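PDB 3AAM: endonuclease IV from Thermus thermophilus, which cleaves phosphodiester bonds at apurinic or apyrimidinic sites in DNA during base excision repair, leaving a 3'-hydroxyl group and a 5'-terminal sugar phosphate, and also has 3'-5' exonuclease activity. Local coordinates for residues 105-110 with 134-139; 183-188 with 237-242. All blocks are in the same frame, centred on the assembly; numbering follows the deposited sequence.

Contact 1 (105-110 with 134-139); sequences VVVHPG and PVLLVE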
# COMPACT_ATOMS: atom_id res chain seq x y z
N VAL A 105 5.57 1.28 -5.24
CA VAL A 105 5.83 2.12 -4.07
C VAL A 105 4.48 2.76 -3.79
O VAL A 105 3.85 3.31 -4.70
CB VAL A 105 6.87 3.23 -4.36
CG1 VAL A 105 6.92 4.22 -3.20
CG2 VAL A 105 8.24 2.62 -4.57
N VAL A 106 4.00 2.67 -2.55
CA VAL A 106 2.71 3.24 -2.20
C VAL A 106 2.86 4.32 -1.14
O VAL A 106 3.65 4.18 -0.20
CB VAL A 106 1.74 2.12 -1.71
CG1 VAL A 106 2.32 1.42 -0.49
CG2 VAL A 106 0.38 2.70 -1.40
N VAL A 107 2.10 5.40 -1.30
CA VAL A 107 2.17 6.53 -0.38
C VAL A 107 0.79 7.10 -0.13
O VAL A 107 -0.09 7.02 -0.99
CB VAL A 107 3.06 7.65 -0.98
CG1 VAL A 107 2.47 8.12 -2.30
CG2 VAL A 107 3.20 8.81 0.00
N HIS A 108 0.57 7.67 1.06
CA HIS A 108 -0.72 8.29 1.31
C HIS A 108 -0.59 9.69 0.69
O HIS A 108 0.51 10.25 0.64
CB HIS A 108 -1.06 8.32 2.81
CG HIS A 108 -0.07 9.04 3.68
ND1 HIS A 108 -0.23 9.13 5.05
CD2 HIS A 108 1.07 9.70 3.39
CE1 HIS A 108 0.78 9.81 5.56
NE2 HIS A 108 1.58 10.17 4.57
N PRO A 109 -1.69 10.25 0.17
CA PRO A 109 -1.70 11.57 -0.46
C PRO A 109 -1.19 12.73 0.38
O PRO A 109 -0.48 13.61 -0.13
CB PRO A 109 -3.16 11.76 -0.85
CG PRO A 109 -3.63 10.38 -1.08
CD PRO A 109 -3.02 9.62 0.06
N GLY A 110 -1.55 12.74 1.65
CA GLY A 110 -1.14 13.82 2.53
C GLY A 110 -2.32 14.74 2.77
O GLY A 110 -3.47 14.37 2.51
N PRO A 134 9.87 1.69 -11.05
CA PRO A 134 8.66 1.23 -10.37
C PRO A 134 7.47 2.16 -10.59
O PRO A 134 7.62 3.27 -11.09
CB PRO A 134 9.08 1.18 -8.91
CG PRO A 134 9.99 2.35 -8.81
CD PRO A 134 10.84 2.22 -10.07
N VAL A 135 6.29 1.68 -10.19
CA VAL A 135 5.07 2.47 -10.32
C VAL A 135 4.68 3.03 -8.96
O VAL A 135 4.64 2.30 -7.97
CB VAL A 135 3.91 1.60 -10.85
CG1 VAL A 135 2.63 2.42 -10.91
CG2 VAL A 135 4.26 1.04 -12.23
N LEU A 136 4.39 4.32 -8.91
CA LEU A 136 3.98 4.97 -7.67
C LEU A 136 2.46 4.87 -7.53
O LEU A 136 1.72 5.20 -8.45
CB LEU A 136 4.40 6.44 -7.67
CG LEU A 136 4.02 7.29 -6.45
CD1 LEU A 136 4.61 6.73 -5.17
CD2 LEU A 136 4.52 8.72 -6.68
N LEU A 137 2.02 4.40 -6.37
CA LEU A 137 0.60 4.22 -6.08
C LEU A 137 0.16 5.20 -5.01
O LEU A 137 0.85 5.38 -4.01
CB LEU A 137 0.33 2.80 -5.58
CG LEU A 137 0.78 1.65 -6.47
CD1 LEU A 137 0.43 0.32 -5.81
CD2 LEU A 137 0.11 1.78 -7.83
N VAL A 138 -0.99 5.84 -5.22
CA VAL A 138 -1.53 6.76 -4.23
C VAL A 138 -2.73 6.08 -3.59
O VAL A 138 -3.56 5.50 -4.29
CB VAL A 138 -1.97 8.11 -4.87
CG1 VAL A 138 -0.75 8.85 -5.38
CG2 VAL A 138 -2.95 7.86 -5.99
N GLU A 139 -2.81 6.14 -2.27
CA GLU A 139 -3.91 5.50 -1.55
C GLU A 139 -5.08 6.44 -1.33
O GLU A 139 -4.90 7.65 -1.25
CB GLU A 139 -3.45 5.03 -0.16
CG GLU A 139 -1.99 4.60 -0.05
CD GLU A 139 -1.57 4.30 1.38
OE1 GLU A 139 -1.99 5.02 2.31
OE2 GLU A 139 -0.78 3.35 1.58
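Glu139 and Val106 meet through two torsions: Glu139 has CG beside its own backbone N at a strained chi1 of -32° and then runs extended (chi2 173°), while Val106 turns CG2 anti to its N. The side chains cross at about a right angle, and Val106 CG2 lies 3.3 Å from both Glu139 CG and Glu139 OE2. The other carboxylate oxygen, Glu139 OE1, stands 3.5 Å from His108 CB; the His108 ring leads away, and its NE2 bonds to Val74 O. The backbones pair as parallel strands. Val105 both gives and receives, its O accepting from Leu137 N at 2.7 Å in a bond with an N-H...O angle of 164°; Val107 repeats the pattern, ending with Glu139 N to Val107 O at 3.1 Å. On the opposite face, Leu136 CD1 touches both Val105 CG1 and Val107 CG1, the latter at 3.8 Å, on the side where Val105 packs on helix 82-100. At the strand end Pro109 CG presses to 3.0 Å from Glu139 O, a buried carbonyl with no polar partner in the model. This is one beta-alpha-beta unit of the TIM barrel. The Glu139 N bond and apolar contacts along the stem set its direction, placing the carboxylate at the metal-side strand end; the Glu139 side chain is about 6 Å from the manganese ion, too far to be a ligand, and near a phosphate probably from the crystallisation liquor.

Contact 2 (183-188 with 237-242); sequences DPLGVL and DPRLKD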
# COMPACT_ATOMS: atom_id res chain seq x y z
N ASP A 183 -21.89 -3.25 1.35
CA ASP A 183 -21.97 -3.15 -0.10
C ASP A 183 -20.58 -3.14 -0.74
O ASP A 183 -20.25 -2.24 -1.52
CB ASP A 183 -22.75 -1.90 -0.49
CG ASP A 183 -23.06 -1.83 -1.98
OD1 ASP A 183 -23.14 -2.89 -2.63
OD2 ASP A 183 -23.26 -0.71 -2.49
N PRO A 184 -19.76 -4.16 -0.44
CA PRO A 184 -18.41 -4.23 -1.00
C PRO A 184 -18.38 -4.21 -2.53
O PRO A 184 -17.49 -3.62 -3.13
CB PRO A 184 -17.86 -5.54 -0.43
CG PRO A 184 -19.10 -6.37 -0.23
CD PRO A 184 -20.07 -5.36 0.35
N LEU A 185 -19.37 -4.85 -3.15
CA LEU A 185 -19.45 -4.90 -4.61
C LEU A 185 -19.72 -3.50 -5.16
O LEU A 185 -19.15 -3.11 -6.18
CB LEU A 185 -20.58 -5.85 -5.03
CG LEU A 185 -20.74 -6.16 -6.52
CD1 LEU A 185 -19.54 -6.96 -7.01
CD2 LEU A 185 -22.02 -6.95 -6.73
N GLY A 186 -20.59 -2.76 -4.48
CA GLY A 186 -20.92 -1.41 -4.91
C GLY A 186 -19.73 -0.48 -4.79
O GLY A 186 -19.55 0.43 -5.61
N VAL A 187 -18.92 -0.69 -3.76
CA VAL A 187 -17.74 0.14 -3.56
C VAL A 187 -16.75 -0.11 -4.69
O VAL A 187 -16.13 0.82 -5.20
CB VAL A 187 -17.06 -0.16 -2.20
CG1 VAL A 187 -15.76 0.62 -2.08
CG2 VAL A 187 -17.99 0.21 -1.06
N LEU A 188 -16.60 -1.37 -5.09
CA LEU A 188 -15.69 -1.67 -6.17
C LEU A 188 -16.25 -1.15 -7.49
O LEU A 188 -15.49 -0.77 -8.37
CB LEU A 188 -15.42 -3.18 -6.26
CG LEU A 188 -14.63 -3.75 -5.08
CD1 LEU A 188 -14.45 -5.25 -5.30
CD2 LEU A 188 -13.28 -3.06 -4.95
N ASP A 237 -13.48 -10.78 -5.16
CA ASP A 237 -14.20 -10.22 -6.30
C ASP A 237 -13.45 -10.67 -7.55
O ASP A 237 -12.24 -10.50 -7.65
CB ASP A 237 -14.22 -8.69 -6.22
CG ASP A 237 -15.07 -8.08 -7.31
OD1 ASP A 237 -14.61 -8.04 -8.47
OD2 ASP A 237 -16.20 -7.64 -7.01
N PRO A 238 -14.17 -11.26 -8.52
CA PRO A 238 -13.53 -11.73 -9.75
C PRO A 238 -12.69 -10.70 -10.49
O PRO A 238 -11.75 -11.05 -11.20
CB PRO A 238 -14.72 -12.21 -10.58
CG PRO A 238 -15.67 -12.70 -9.53
CD PRO A 238 -15.60 -11.60 -8.50
N ARG A 239 -13.02 -9.42 -10.34
CA ARG A 239 -12.28 -8.37 -11.02
C ARG A 239 -10.90 -8.13 -10.41
O ARG A 239 -10.05 -7.51 -11.04
CB ARG A 239 -13.08 -7.06 -10.98
CG ARG A 239 -14.37 -7.12 -11.77
CD ARG A 239 -15.26 -5.93 -11.48
NE ARG A 239 -15.82 -5.98 -10.13
CZ ARG A 239 -16.71 -5.11 -9.65
NH1 ARG A 239 -17.15 -4.12 -10.41
NH2 ARG A 239 -17.18 -5.24 -8.41
N LEU A 240 -10.68 -8.63 -9.20
CA LEU A 240 -9.41 -8.44 -8.52
C LEU A 240 -8.63 -9.73 -8.32
O LEU A 240 -7.64 -9.76 -7.59
CB LEU A 240 -9.65 -7.81 -7.15
CG LEU A 240 -10.47 -6.52 -7.11
CD1 LEU A 240 -10.67 -6.10 -5.67
CD2 LEU A 240 -9.77 -5.43 -7.91
N LYS A 241 -9.06 -10.80 -8.98
CA LYS A 241 -8.41 -12.09 -8.82
C LYS A 241 -6.91 -12.13 -9.09
O LYS A 241 -6.21 -12.99 -8.57
CB LYS A 241 -9.11 -13.15 -9.69
CG LYS A 241 -9.00 -12.91 -11.18
CD LYS A 241 -9.84 -13.92 -11.93
CE LYS A 241 -9.82 -13.66 -13.42
NZ LYS A 241 -10.68 -14.64 -14.14
N ASP A 242 -6.40 -11.20 -9.90
CA ASP A 242 -4.97 -11.17 -10.21
C ASP A 242 -4.23 -10.02 -9.54
O ASP A 242 -3.14 -9.65 -9.96
CB ASP A 242 -4.77 -11.08 -11.73
CG ASP A 242 -5.41 -12.23 -12.48
OD1 ASP A 242 -5.07 -13.40 -12.19
OD2 ASP A 242 -6.26 -11.98 -13.36
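Asp237 OD1 is gripped twice by Arg239, and the resulting ion pair rests against Leu185 and Leu188. The backbone N of Arg239 reaches OD1 on its anti side at 2.8 Å, while Arg239 NE comes to its syn side at 2.9 Å. Arg239 NH2 takes Asp237 OD2, also syn, so the guanidinium meets the carboxylate side-on with two nitrogens. Both oxygens lie within about 5° of the guanidinium plane, although the nitrogens stand 21° and 31° out of the carboxylate plane: the two flat groups are tilted against each other. The helix supplies the apolar cover. Leu185 CD1 approaches Arg239 NH2 to 3.2 Å, and Leu188 CD1 comes within 3.4 Å of Asp237 OD2. Leu188 also reaches Leu240 tip to tip, CD1 to CD1 at 3.9 Å. Beyond the segments, Arg239 NH1 makes a salt bridge to Asp189, the next residue of the helix, so one guanidinium bridges two carboxylates and would probably offset part of their charge. The bond from Arg239 N to Asp237 OD1, two residues back, makes an Asx turn in the loop leading to barrel strand 244-247, packed on the start of helix 184-194.

Following the chain from the N terminus, strand 104-107 enters contact 1, helix 114-128 fills most of the 23 intervening residues, and strand 135-139 closes the loop beside it. The chain then passes through strand 165-169 and helix 170-176 before contact 2 opens at the start of helix 184-194. Its loop is longer, 48 residues, and takes in strand 202-208, the metal ligands Asp217 and His219, and helix 230-235. The two contacts are therefore in series, neither nesting nor crossing. Their centres lie about 21 Å apart and their nearest atoms about 11 Å: contact 1 joins adjacent strands of the barrel wall, whereas contact 2 ties an outer helix to the loop preceding strand 244-247.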